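Local coordinates for cobalamin biosynthesis protein CobN (Mycobacterium tuberculosis, PDB 7C6O) that probably serves as the large catalytic subunit of cobaltochelatase, the ATP-dependent enzyme that inserts cobalt into the corrin ring during cobalamin biosynthesis, at residues A[122-127]-A[133-138]; A[138-143]-A[150-155]; A[353-358]-A[538-543]; A[365-370]-A[814-819]; A[740-743]-A[747-750]. All coordinates share one frame; numbering follows the deposited sequence. Where two conformers were deposited one is given.

How the contacts relate
The five contacts fall in three regions of one large chain: contacts 1 and 2, contacts 3 and 4, and contact 5 by itself. Contacts 1 and 2 come first, in series; they share helix 131-143 and His-138, touch each other, and belong to the N-terminal unit, where their helices pack beside a four-stranded parallel sheet. Contacts 3 and 4 lie about 48 and 51 Å from contact 2, centre to centre, but only about 11 Å from one another; their segments alternate along the chain, and Leu-539 packs on Ala-370. Contact 5 is a local closure about 52 Å from contact 4, within the 443 residues that separate the latter's two segments. Contacts 3 and 4 thus tie distant sequence together.

Contact 1: A[122-127]-A[133-138]; sequences ELTDRS and TALQAH. With NA (sodium ion), chain F.
Thr-124 faces Leu-135 with both of its branches. Its OG1 stands beside the backbone N (chi1 -65°) and lies 3.6 Å from Leu-135 CD2, while its CG2 packs on Leu-135 CG at 4.0 Å; the two side chains cross at about a right angle. The hydroxyl thus meets a methyl group on this side and bonds to Asp-120 O, just ahead of its helix. Next, Asp-125 contributes its backbone O to a sodium ion. Arg-126 turns to the far side of the helix, where NE grips Glu-122 OE1 at 2.8 Å, in the guanidinium plane and on the anti side of the carboxylate, and where the cation also meets the ring of Tyr-93. Ser-127, the first residue to leave helical angles, brings OG to 3.7 Å from Ala-134 CB. Ser-127 OG donates to Leu-123 O over 2.7 Å. It reaches that carbonyl from the face opposite to the Ser-127 N-H and is also bonded to Leu-112 N, which ties the helix end to strand 110-114. Ser-127 O lies 2.3 Å from the sodium ion. Four waters complete six oxygen ligands, and one of these waters donates to Thr-124 O. The site is therefore a largely hydrated sodium ion bound by two backbone carbonyls at a helix C-terminus, within an alpha/beta unit with a parallel sheet of strand order 2-1-3-4, as in flavodoxin-like folds.

Contact 2: A[138-143]-A[150-155]; sequences HIYLAH and RELHAF
The ring of Tyr-140 lies face-on over the backbone of Leu-152, in a CH-pi contact that is almost perfectly centred: Leu-152 CA stands 4.1 Å from the ring centroid and only 5° off the normal. Three neighbours on helix 146-161 then fix the rotation of that ring. Leu-152 extends CD1 along the same face toward the rim, 3.7 Å from Tyr-140 CD2, because its CG is anti to the backbone N (chi1 173°). Glu-151 offers its aliphatic CB, 3.8 Å from Tyr-140 CE1, and then bends its carboxylate away. Near the outer end Phe-155 CG approaches Tyr-140 CE2 to 3.7 Å; the two rings meet obliquely, their planes at 45°. The polar ends left over converge on one residue. Tyr-140 OH bonds to Thr-168 O and Glu-151 OE1 to Thr-168 N, so both side chains pin the same loop residue, one through its carbonyl and one through its amide. Deeper in, Leu-141 and Leu-152 meet through their CD2 methyls at 3.9 Å, crossing at about a right angle.

The two helical segments run antiparallel, their axes 9.9 Å apart, as the arms of a hairpin joined by a short turn. The pair lies against the N-terminal parallel sheet: Leu-141 rests on Val-86 and Arg-88 of strand 84-89, while His-153 meets the ring of Tyr-62 in strand 62-65 edge to face. The loop with Phe-167, Thr-168 and Pro-170 also packs on Tyr-140, Glu-151 and Phe-155.

Contact 3: A[353-358]-A[538-543]; sequences AVRHAR and WLDTGF
The guanidinium of Arg-355 meets the carboxylate of Asp-540 at its edge, with the two planes turned 81° from each other, almost perpendicular. Such a twist rules out the side-by-side pairing in which each nitrogen has its own oxygen. Instead a single oxygen sits in the fork between the two terminal nitrogens: Asp-540 OD1 accepts from Arg-355 NH1 at 3.0 Å, and more weakly from Arg-355 NH2 at 3.1 Å. Both bonds are bent, the first to 137°, as a forked arrangement demands. NH1 arrives on the syn side of OD1, tilted from the carboxylate plane.

The same oxygen is gripped from the opposite face of that plane by the backbone of the next residue, Thr-541 N, at 2.7 Å on the anti side. The second oxygen, OD2, forms a salt bridge with Arg-537. Together these two bonds restrain the carboxylate's rotation. A buried aspartate placed between two arginines and an amide is probably kept ionised by them. Arg-355 covers a long gap, since its CA lies 11.2 Å from that of Asp-540; a bend at chi2 (-90°) followed by an extended end lays the chain across it. Leu-584 touches both partners.

Helix 343-361, which carries the arginine, packs through Ala-353, Val-354 and Ala-357 on Ile-191 of strand 190-196. The aspartate follows helix 530-539, whose end rests on Val-504 and Met-506 of strand 503-507. The salt bridge accordingly joins layers that cover two different mixed sheets.

Contact 4: A[365-370]-A[814-819]; sequences ADKRVA and ALDGRF
Lys-367 and Val-369 leave an extended chain entering a strand and point toward the C-terminal end of helix 807-815, the backbones coming nearest at Val-369 and Leu-815, with CA atoms 8.5 Å apart. Lys-367 crosses the gap. Its chain runs out from the backbone almost straight and then bends at chi3 (-68°), which lays CD and CE against Leu-815 O and brings NZ onto that oxygen at 2.8 Å. The ammonium comes from above the carbonyl plane, 37° out of it, with a C=O...N angle of 130°. Leu-359 O is a second acceptor for NZ, and Val-362 O a weak third, so a buried ammonium is shared among backbone carbonyls near the ends of two helices. Positive charge placed there would be expected to offset the partial negative charge of both termini. Asp-816 OD1, 3.8 Å from Lys-367 NZ, adds a long salt bridge.

Beneath this polar layer the packing is apolar. Leu-815 CD2 fits between the two methyls of Val-369, 4.0 Å from CG2 and 4.1 Å from CG1, with the side chains at about a right angle. Leu-815 also rests on Ala-551, Val-553 and Ile-587 of neighbouring strands, and Tyr-407 touches both it and Lys-367.

Arg-360 bonds to the carbonyls of Asp-816 and Gly-817. Altogether this is a helix C-terminus closed by a Schellman motif at Gly-817, with a lysine hydrogen-bonded to one of its last carbonyls while its last leucine packs over parallel strands, an alpha/beta arrangement in which 369-373 lies between 503-507 and 551-555.

Contact 5: A[740-743]-A[747-750]; sequences LGLA and TDER
Asp-748 anchors the tight half of this contact by turning its carboxylate onto the backbone after Leu-742. OD1 accepts from Ala-743 N at 2.9 Å in a nearly straight bond, 172° at the hydrogen, using its syn lone pair. OD2 is bonded to the next amide along, Glu-744 N, so one carboxylate holds two successive N-H groups and is itself fixed in rotation. With CG beside the backbone N (chi1 -73°), the group faces the opposing arm of the loop. Leu-742 closes in from the buried side: its CD2 lies 3.5 Å from Asp-748 CG, and its CB 3.7 Å from Asp-748 OD2. Behind them stands helix 750-769, where Leu-742 meets Thr-756 and Asp-748 meets Val-753.

The other half is slack and faces solvent. Ala-743 CB approaches Thr-747 OG1 no nearer than 4.4 Å, both residues being exposed, and that hydroxyl bonds to Asp-745 within the turn. A glycerol, probably from the crystallisation liquor, lies about 4 Å from the Asp-748 side chain.

Regular helix ends flank the turn. Gly-741, at positive phi, finishes helix 736-739 with a Schellman motif, and Glu-749 occupies the N-cap of helix 750-769, with Thr-752 OG1 bonded to its O. What results is a compact helix-to-helix connection in which an aspartate just ahead of the second helix binds amides in the chain leaving the first.

Contact 1: A[122-127]-A[133-138]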
# COMPACT_ATOMS: atom_id res chain seq x y z
N GLU A 122 -8.92 -50.93 17.96
CA GLU A 122 -7.67 -51.56 18.36
C GLU A 122 -7.08 -50.88 19.59
O GLU A 122 -6.57 -51.56 20.49
CB GLU A 122 -6.67 -51.56 17.21
CG GLU A 122 -5.36 -52.25 17.58
CD GLU A 122 -4.32 -52.18 16.48
OE1 GLU A 122 -3.27 -52.85 16.61
OE2 GLU A 122 -4.55 -51.47 15.48
N LEU A 123 -7.11 -49.55 19.63
CA LEU A 123 -6.64 -48.84 20.82
C LEU A 123 -7.48 -49.19 22.04
O LEU A 123 -6.95 -49.38 23.14
CB LEU A 123 -6.63 -47.33 20.57
CG LEU A 123 -5.62 -46.81 19.56
CD1 LEU A 123 -5.68 -45.29 19.47
CD2 LEU A 123 -4.21 -47.27 19.90
N THR A 124 -8.80 -49.28 21.86
CA THR A 124 -9.67 -49.69 22.96
C THR A 124 -9.26 -51.06 23.49
O THR A 124 -9.12 -51.26 24.70
CB THR A 124 -11.13 -49.71 22.51
OG1 THR A 124 -11.54 -48.37 22.18
CG2 THR A 124 -12.02 -50.26 23.61
N ASP A 125 -9.03 -52.02 22.58
CA ASP A 125 -8.71 -53.38 23.00
C ASP A 125 -7.31 -53.50 23.58
O ASP A 125 -7.09 -54.29 24.50
CB ASP A 125 -8.88 -54.35 21.83
CG ASP A 125 -10.33 -54.50 21.41
OD1 ASP A 125 -11.23 -54.30 22.26
OD2 ASP A 125 -10.58 -54.84 20.23
N ARG A 126 -6.35 -52.73 23.06
CA ARG A 126 -4.98 -52.79 23.57
C ARG A 126 -4.82 -52.09 24.91
O ARG A 126 -3.83 -52.35 25.61
CB ARG A 126 -4.01 -52.18 22.56
CG ARG A 126 -3.71 -53.07 21.36
CD ARG A 126 -2.70 -52.41 20.44
NE ARG A 126 -2.44 -53.23 19.26
CZ ARG A 126 -1.53 -54.19 19.21
NH1 ARG A 126 -0.78 -54.46 20.27
NH2 ARG A 126 -1.36 -54.89 18.09
N SER A 127 -5.74 -51.20 25.28
CA SER A 127 -5.70 -50.58 26.59
C SER A 127 -5.71 -51.64 27.68
O SER A 127 -6.36 -52.69 27.55
CB SER A 127 -6.90 -49.64 26.78
OG SER A 127 -6.97 -48.68 25.74
N THR A 133 -13.92 -48.25 29.94
CA THR A 133 -13.14 -47.16 30.51
C THR A 133 -12.46 -46.36 29.40
O THR A 133 -12.49 -45.12 29.41
CB THR A 133 -12.11 -47.71 31.49
OG1 THR A 133 -12.77 -48.52 32.47
CG2 THR A 133 -11.37 -46.58 32.18
N ALA A 134 -11.84 -47.06 28.44
CA ALA A 134 -11.20 -46.38 27.33
C ALA A 134 -12.21 -45.64 26.46
O ALA A 134 -11.94 -44.52 26.00
CB ALA A 134 -10.41 -47.39 26.49
N LEU A 135 -13.38 -46.24 26.24
CA LEU A 135 -14.39 -45.61 25.39
C LEU A 135 -14.93 -44.34 26.03
O LEU A 135 -15.15 -43.34 25.34
CB LEU A 135 -15.51 -46.60 25.09
CG LEU A 135 -15.14 -47.78 24.19
CD1 LEU A 135 -16.16 -48.91 24.31
CD2 LEU A 135 -14.99 -47.34 22.74
N GLN A 136 -15.16 -44.35 27.35
CA GLN A 136 -15.63 -43.14 28.01
C GLN A 136 -14.54 -42.07 28.04
O GLN A 136 -14.83 -40.88 27.84
CB GLN A 136 -16.12 -43.46 29.42
CG GLN A 136 -16.86 -42.31 30.12
CD GLN A 136 -18.31 -42.16 29.65
OE1 GLN A 136 -18.66 -42.52 28.53
NE2 GLN A 136 -19.16 -41.63 30.53
N ALA A 137 -13.29 -42.47 28.28
CA ALA A 137 -12.19 -41.51 28.20
C ALA A 137 -12.11 -40.88 26.81
O ALA A 137 -11.84 -39.68 26.68
CB ALA A 137 -10.87 -42.20 28.55
N HIS A 138 -12.34 -41.68 25.76
CA HIS A 138 -12.35 -41.14 24.41
C HIS A 138 -13.35 -40.00 24.28
O HIS A 138 -13.05 -38.98 23.65
CB HIS A 138 -12.68 -42.25 23.41
CG HIS A 138 -12.84 -41.76 22.00
ND1 HIS A 138 -11.79 -41.71 21.11
CD2 HIS A 138 -13.92 -41.29 21.34
CE1 HIS A 138 -12.22 -41.23 19.96
NE2 HIS A 138 -13.51 -40.97 20.07
NA NA F . -7.46 -54.59 26.85
O HOH W 1 -9.49 -53.04 26.80
O HOH W 2 -5.34 -55.84 26.93
O HOH W 3 -8.81 -56.57 26.31
O HOH W 4 -8.09 -54.87 29.20

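Contact 2: A[138-143]-A[150-155]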
# COMPACT_ATOMS: atom_id res chain seq x y z
N HIS A 138 -12.34 -41.68 25.76
CA HIS A 138 -12.35 -41.14 24.41
C HIS A 138 -13.35 -40.00 24.28
O HIS A 138 -13.05 -38.98 23.65
CB HIS A 138 -12.68 -42.25 23.41
CG HIS A 138 -12.84 -41.76 22.00
ND1 HIS A 138 -11.79 -41.71 21.11
CD2 HIS A 138 -13.92 -41.29 21.34
CE1 HIS A 138 -12.22 -41.23 19.96
NE2 HIS A 138 -13.51 -40.97 20.07
N ILE A 139 -14.52 -40.15 24.89
CA ILE A 139 -15.55 -39.12 24.78
C ILE A 139 -15.15 -37.87 25.56
O ILE A 139 -15.32 -36.74 25.07
CB ILE A 139 -16.91 -39.68 25.26
CG1 ILE A 139 -17.33 -40.84 24.35
CG2 ILE A 139 -17.97 -38.59 25.27
CD1 ILE A 139 -18.60 -41.55 24.80
N TYR A 140 -14.62 -38.04 26.78
CA TYR A 140 -14.14 -36.90 27.55
C TYR A 140 -13.17 -36.05 26.74
O TYR A 140 -13.27 -34.82 26.71
CB TYR A 140 -13.45 -37.37 28.84
CG TYR A 140 -14.34 -37.65 30.02
CD1 TYR A 140 -15.02 -36.62 30.67
CD2 TYR A 140 -14.47 -38.94 30.53
CE1 TYR A 140 -15.82 -36.87 31.78
CE2 TYR A 140 -15.27 -39.20 31.63
CZ TYR A 140 -15.94 -38.17 32.25
OH TYR A 140 -16.73 -38.44 33.34
N LEU A 141 -12.22 -36.71 26.07
CA LEU A 141 -11.19 -35.99 25.33
C LEU A 141 -11.69 -35.49 23.98
O LEU A 141 -11.24 -34.43 23.52
CB LEU A 141 -9.97 -36.89 25.16
CG LEU A 141 -9.24 -37.18 26.48
CD1 LEU A 141 -8.33 -38.40 26.36
CD2 LEU A 141 -8.44 -35.96 26.91
N ALA A 142 -12.60 -36.22 23.34
CA ALA A 142 -13.16 -35.75 22.07
C ALA A 142 -13.91 -34.45 22.25
O ALA A 142 -13.75 -33.50 21.47
CB ALA A 142 -14.06 -36.82 21.47
N HIS A 143 -14.76 -34.37 23.28
CA HIS A 143 -15.42 -33.11 23.59
C HIS A 143 -14.43 -32.07 24.10
O HIS A 143 -14.49 -30.90 23.71
CB HIS A 143 -16.53 -33.33 24.62
CG HIS A 143 -17.73 -34.04 24.07
ND1 HIS A 143 -18.37 -33.64 22.92
CD2 HIS A 143 -18.41 -35.12 24.53
CE1 HIS A 143 -19.39 -34.45 22.68
NE2 HIS A 143 -19.43 -35.36 23.64
N ARG A 150 -10.98 -32.10 33.83
CA ARG A 150 -11.05 -32.23 35.28
C ARG A 150 -11.83 -33.47 35.68
O ARG A 150 -11.39 -34.25 36.54
CB ARG A 150 -11.66 -30.97 35.89
CG ARG A 150 -11.86 -31.05 37.40
CD ARG A 150 -12.33 -29.72 37.99
NE ARG A 150 -13.19 -28.99 37.07
CZ ARG A 150 -12.85 -27.85 36.47
NH1 ARG A 150 -11.65 -27.32 36.69
NH2 ARG A 150 -13.69 -27.25 35.64
N GLU A 151 -13.00 -33.68 35.07
CA GLU A 151 -13.80 -34.86 35.40
C GLU A 151 -13.14 -36.14 34.90
O GLU A 151 -13.30 -37.19 35.53
CB GLU A 151 -15.21 -34.72 34.83
CG GLU A 151 -15.96 -33.51 35.36
CD GLU A 151 -16.09 -33.51 36.87
OE1 GLU A 151 -16.51 -34.55 37.44
OE2 GLU A 151 -15.75 -32.49 37.50
N LEU A 152 -12.41 -36.08 33.79
CA LEU A 152 -11.70 -37.26 33.30
C LEU A 152 -10.74 -37.81 34.35
O LEU A 152 -10.67 -39.02 34.56
CB LEU A 152 -10.94 -36.95 32.01
CG LEU A 152 -10.04 -38.07 31.49
CD1 LEU A 152 -10.86 -39.29 31.04
CD2 LEU A 152 -9.14 -37.57 30.36
N HIS A 153 -10.00 -36.92 35.00
CA HIS A 153 -9.06 -37.35 36.04
C HIS A 153 -9.79 -38.11 37.14
O HIS A 153 -9.35 -39.18 37.57
CB HIS A 153 -8.33 -36.14 36.61
CG HIS A 153 -7.18 -36.49 37.50
ND1 HIS A 153 -7.36 -37.06 38.75
CD2 HIS A 153 -5.85 -36.34 37.35
CE1 HIS A 153 -6.18 -37.26 39.31
NE2 HIS A 153 -5.25 -36.83 38.48
N ALA A 154 -10.92 -37.56 37.61
CA ALA A 154 -11.67 -38.22 38.67
C ALA A 154 -12.32 -39.51 38.18
O ALA A 154 -12.36 -40.51 38.90
CB ALA A 154 -12.72 -37.26 39.23
N PHE A 155 -12.85 -39.50 36.95
CA PHE A 155 -13.43 -40.71 36.38
C PHE A 155 -12.41 -41.84 36.34
O PHE A 155 -12.71 -42.97 36.72
CB PHE A 155 -13.98 -40.43 34.98
CG PHE A 155 -14.32 -41.67 34.20
CD1 PHE A 155 -15.48 -42.37 34.47
CD2 PHE A 155 -13.46 -42.14 33.22
CE1 PHE A 155 -15.79 -43.52 33.77
CE2 PHE A 155 -13.77 -43.29 32.51
CZ PHE A 155 -14.94 -43.99 32.79

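Contact 3: A[353-358]-A[538-543]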
# COMPACT_ATOMS: atom_id res chain seq x y z
N ALA A 353 -12.18 0.61 19.52
CA ALA A 353 -13.47 -0.04 19.31
C ALA A 353 -14.61 0.82 19.86
O ALA A 353 -15.65 0.97 19.20
CB ALA A 353 -13.48 -1.42 19.96
N VAL A 354 -14.44 1.38 21.06
CA VAL A 354 -15.50 2.17 21.67
C VAL A 354 -15.73 3.46 20.89
O VAL A 354 -16.88 3.85 20.64
CB VAL A 354 -15.16 2.46 23.15
CG1 VAL A 354 -16.11 3.51 23.73
CG2 VAL A 354 -15.24 1.18 23.96
N ARG A 355 -14.65 4.13 20.47
CA ARG A 355 -14.79 5.38 19.72
C ARG A 355 -15.52 5.15 18.40
O ARG A 355 -16.33 5.98 17.98
CB ARG A 355 -13.42 6.01 19.47
CG ARG A 355 -12.64 6.40 20.72
CD ARG A 355 -12.92 7.82 21.17
NE ARG A 355 -11.94 8.26 22.16
CZ ARG A 355 -11.00 9.18 21.92
NH1 ARG A 355 -10.93 9.77 20.74
NH2 ARG A 355 -10.15 9.51 22.88
N HIS A 356 -15.24 4.03 17.72
CA HIS A 356 -15.94 3.74 16.48
C HIS A 356 -17.40 3.40 16.74
O HIS A 356 -18.29 3.82 15.99
CB HIS A 356 -15.25 2.60 15.72
CG HIS A 356 -14.02 3.03 14.98
ND1 HIS A 356 -12.79 3.14 15.58
CD2 HIS A 356 -13.84 3.37 13.68
CE1 HIS A 356 -11.90 3.53 14.68
NE2 HIS A 356 -12.51 3.67 13.52
N ALA A 357 -17.67 2.64 17.80
CA ALA A 357 -19.06 2.34 18.15
C ALA A 357 -19.80 3.58 18.59
O ALA A 357 -21.00 3.72 18.31
CB ALA A 357 -19.10 1.27 19.24
N ARG A 358 -19.11 4.50 19.28
CA ARG A 358 -19.74 5.73 19.75
C ARG A 358 -20.29 6.56 18.59
O ARG A 358 -21.26 7.31 18.77
CB ARG A 358 -18.74 6.54 20.56
CG ARG A 358 -19.22 7.91 21.03
CD ARG A 358 -19.94 7.83 22.36
NE ARG A 358 -20.36 9.15 22.83
CZ ARG A 358 -21.62 9.52 23.01
NH1 ARG A 358 -22.61 8.66 22.76
NH2 ARG A 358 -21.90 10.74 23.43
N TRP A 538 -4.55 18.07 20.39
CA TRP A 538 -5.61 19.03 20.61
C TRP A 538 -6.89 18.65 19.87
O TRP A 538 -7.99 18.99 20.32
CB TRP A 538 -5.17 20.44 20.20
CG TRP A 538 -6.31 21.41 20.24
CD1 TRP A 538 -6.82 22.04 21.33
CD2 TRP A 538 -7.11 21.82 19.12
NE1 TRP A 538 -7.88 22.83 20.97
CE2 TRP A 538 -8.08 22.72 19.62
CE3 TRP A 538 -7.10 21.53 17.76
CZ2 TRP A 538 -9.03 23.32 18.80
CZ3 TRP A 538 -8.04 22.14 16.94
CH2 TRP A 538 -8.99 23.02 17.46
N LEU A 539 -6.77 17.95 18.74
CA LEU A 539 -7.95 17.45 18.05
C LEU A 539 -8.74 16.47 18.90
O LEU A 539 -9.95 16.31 18.69
CB LEU A 539 -7.56 16.77 16.74
CG LEU A 539 -6.89 17.63 15.66
CD1 LEU A 539 -6.54 16.78 14.45
CD2 LEU A 539 -7.81 18.78 15.27
N ASP A 540 -8.09 15.82 19.86
CA ASP A 540 -8.71 14.78 20.68
C ASP A 540 -9.24 15.39 21.97
O ASP A 540 -9.36 16.61 22.11
CB ASP A 540 -7.68 13.68 20.95
CG ASP A 540 -8.31 12.32 21.18
OD1 ASP A 540 -9.51 12.26 21.53
OD2 ASP A 540 -7.60 11.31 21.01
N THR A 541 -9.61 14.54 22.91
CA THR A 541 -9.96 14.99 24.25
C THR A 541 -8.72 14.95 25.14
O THR A 541 -7.74 14.26 24.85
CB THR A 541 -11.07 14.12 24.85
OG1 THR A 541 -10.70 12.74 24.78
CG2 THR A 541 -12.38 14.34 24.11
N GLY A 542 -8.77 15.71 26.22
CA GLY A 542 -7.69 15.70 27.18
C GLY A 542 -7.25 17.08 27.59
O GLY A 542 -7.21 17.40 28.79
N PHE A 543 -6.91 17.92 26.62
CA PHE A 543 -6.61 19.31 26.91
C PHE A 543 -7.89 20.04 27.32
O PHE A 543 -8.97 19.75 26.81
CB PHE A 543 -5.97 19.98 25.70
CG PHE A 543 -4.62 19.41 25.33
CD1 PHE A 543 -3.80 18.85 26.30
CD2 PHE A 543 -4.18 19.43 24.01
CE1 PHE A 543 -2.56 18.32 25.96
CE2 PHE A 543 -2.94 18.91 23.67
CZ PHE A 543 -2.13 18.35 24.64

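Contact 4: A[365-370]-A[814-819]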
# COMPACT_ATOMS: atom_id res chain seq x y z
N ALA A 365 -25.97 16.62 14.45
CA ALA A 365 -25.97 17.95 15.03
C ALA A 365 -24.99 18.09 16.19
O ALA A 365 -24.57 19.21 16.50
CB ALA A 365 -27.37 18.33 15.50
N ASP A 366 -24.61 16.98 16.82
CA ASP A 366 -23.69 17.00 17.95
C ASP A 366 -22.30 16.48 17.61
O ASP A 366 -21.43 16.45 18.49
CB ASP A 366 -24.27 16.17 19.11
CG ASP A 366 -25.66 16.61 19.50
OD1 ASP A 366 -25.88 17.83 19.64
OD2 ASP A 366 -26.54 15.73 19.65
N LYS A 367 -22.07 16.07 16.37
CA LYS A 367 -20.84 15.38 16.01
C LYS A 367 -19.75 16.38 15.65
O LYS A 367 -19.96 17.26 14.80
CB LYS A 367 -21.09 14.42 14.84
CG LYS A 367 -19.92 13.51 14.52
CD LYS A 367 -20.39 12.28 13.75
CE LYS A 367 -21.24 11.38 14.63
NZ LYS A 367 -21.88 10.28 13.86
N ARG A 368 -18.59 16.25 16.29
CA ARG A 368 -17.44 17.11 16.03
C ARG A 368 -16.48 16.38 15.11
O ARG A 368 -16.09 15.24 15.38
CB ARG A 368 -16.75 17.51 17.34
CG ARG A 368 -17.62 18.38 18.24
CD ARG A 368 -16.91 18.76 19.53
NE ARG A 368 -16.51 17.58 20.30
CZ ARG A 368 -17.24 17.01 21.25
NH1 ARG A 368 -18.43 17.51 21.57
NH2 ARG A 368 -16.79 15.94 21.88
N VAL A 369 -16.10 17.04 14.01
CA VAL A 369 -15.27 16.43 12.98
C VAL A 369 -14.09 17.34 12.69
O VAL A 369 -14.24 18.56 12.56
CB VAL A 369 -16.08 16.17 11.69
CG1 VAL A 369 -15.20 15.50 10.64
CG2 VAL A 369 -17.31 15.33 11.98
N ALA A 370 -12.91 16.74 12.58
CA ALA A 370 -11.71 17.43 12.14
C ALA A 370 -11.42 17.05 10.69
O ALA A 370 -11.32 15.86 10.36
CB ALA A 370 -10.51 17.08 13.02
N ALA A 814 -19.34 6.33 7.20
CA ALA A 814 -18.20 6.06 8.06
C ALA A 814 -18.21 6.95 9.29
O ALA A 814 -17.88 6.50 10.40
CB ALA A 814 -16.89 6.23 7.28
N LEU A 815 -18.59 8.22 9.12
CA LEU A 815 -18.74 9.12 10.26
C LEU A 815 -19.84 8.66 11.20
O LEU A 815 -19.84 9.06 12.38
CB LEU A 815 -19.04 10.54 9.77
CG LEU A 815 -17.86 11.32 9.18
CD1 LEU A 815 -18.36 12.54 8.41
CD2 LEU A 815 -16.90 11.74 10.28
N ASP A 816 -20.76 7.84 10.71
CA ASP A 816 -21.83 7.26 11.51
C ASP A 816 -21.46 5.89 12.08
O ASP A 816 -22.31 5.23 12.68
CB ASP A 816 -23.10 7.13 10.67
CG ASP A 816 -24.26 7.89 11.25
OD1 ASP A 816 -24.26 9.13 11.13
OD2 ASP A 816 -25.16 7.25 11.83
N GLY A 817 -20.21 5.46 11.89
CA GLY A 817 -19.79 4.18 12.42
C GLY A 817 -20.42 2.98 11.76
O GLY A 817 -20.59 1.94 12.41
N ARG A 818 -20.78 3.08 10.49
CA ARG A 818 -21.34 1.95 9.77
C ARG A 818 -20.22 1.16 9.09
O ARG A 818 -19.09 1.64 8.95
CB ARG A 818 -22.37 2.41 8.75
CG ARG A 818 -23.46 3.27 9.38
CD ARG A 818 -24.74 3.25 8.58
NE ARG A 818 -25.83 3.92 9.29
CZ ARG A 818 -26.75 3.30 10.02
NH1 ARG A 818 -26.72 1.98 10.14
NH2 ARG A 818 -27.70 3.99 10.62
N PHE A 819 -20.54 -0.06 8.69
CA PHE A 819 -19.56 -0.89 8.00
C PHE A 819 -19.36 -0.37 6.58
O PHE A 819 -20.32 -0.20 5.82
CB PHE A 819 -20.01 -2.35 7.97
CG PHE A 819 -19.06 -3.26 7.24
CD1 PHE A 819 -17.89 -3.68 7.84
CD2 PHE A 819 -19.35 -3.69 5.95
CE1 PHE A 819 -17.00 -4.51 7.17
CE2 PHE A 819 -18.47 -4.53 5.28
CZ PHE A 819 -17.30 -4.94 5.88

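Contact 5: A[740-743]-A[747-750]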
# COMPACT_ATOMS: atom_id res chain seq x y z
N LEU A 740 -11.96 -4.30 -33.01
CA LEU A 740 -12.17 -3.60 -34.26
C LEU A 740 -11.01 -3.74 -35.23
O LEU A 740 -11.07 -3.17 -36.32
CB LEU A 740 -12.43 -2.11 -33.99
CG LEU A 740 -13.77 -1.76 -33.34
CD1 LEU A 740 -13.89 -0.25 -33.16
CD2 LEU A 740 -14.93 -2.30 -34.17
N GLY A 741 -9.96 -4.48 -34.87
CA GLY A 741 -8.90 -4.76 -35.82
C GLY A 741 -7.48 -4.46 -35.37
O GLY A 741 -6.53 -5.03 -35.92
N LEU A 742 -7.30 -3.58 -34.39
CA LEU A 742 -5.96 -3.18 -33.98
C LEU A 742 -5.29 -4.28 -33.15
O LEU A 742 -5.94 -5.04 -32.44
CB LEU A 742 -6.00 -1.89 -33.17
CG LEU A 742 -6.15 -0.57 -33.93
CD1 LEU A 742 -6.00 0.61 -32.97
CD2 LEU A 742 -5.14 -0.47 -35.06
N ALA A 743 -3.96 -4.34 -33.25
CA ALA A 743 -3.21 -5.30 -32.46
C ALA A 743 -2.94 -4.78 -31.05
O ALA A 743 -2.91 -5.57 -30.10
CB ALA A 743 -1.89 -5.64 -33.16
N THR A 747 2.77 -2.24 -32.68
CA THR A 747 3.12 -2.33 -34.09
C THR A 747 2.03 -1.79 -35.01
O THR A 747 2.17 -1.88 -36.24
CB THR A 747 3.42 -3.78 -34.47
OG1 THR A 747 2.21 -4.55 -34.45
CG2 THR A 747 4.41 -4.39 -33.49
N ASP A 748 0.95 -1.24 -34.46
CA ASP A 748 -0.12 -0.72 -35.30
C ASP A 748 0.31 0.56 -36.00
O ASP A 748 0.97 1.42 -35.41
CB ASP A 748 -1.38 -0.48 -34.45
CG ASP A 748 -2.06 -1.77 -34.04
OD1 ASP A 748 -2.36 -2.59 -34.93
OD2 ASP A 748 -2.29 -1.95 -32.83
N GLU A 749 -0.08 0.68 -37.26
CA GLU A 749 0.30 1.84 -38.06
C GLU A 749 -0.46 3.08 -37.61
O GLU A 749 -1.62 3.01 -37.19
CB GLU A 749 0.04 1.56 -39.54
CG GLU A 749 0.62 2.60 -40.49
CD GLU A 749 0.66 2.11 -41.93
OE1 GLU A 749 0.76 0.88 -42.13
OE2 GLU A 749 0.60 2.94 -42.85
N ARG A 750 0.21 4.23 -37.71
CA ARG A 750 -0.32 5.48 -37.18
C ARG A 750 -1.69 5.81 -37.77
O ARG A 750 -2.61 6.20 -37.04
CB ARG A 750 0.66 6.62 -37.44
CG ARG A 750 0.10 8.00 -37.16
CD ARG A 750 1.12 9.10 -37.44
NE ARG A 750 1.42 9.25 -38.86
CZ ARG A 750 0.69 9.97 -39.70
NH1 ARG A 750 -0.39 10.60 -39.28
NH2 ARG A 750 1.04 10.06 -40.98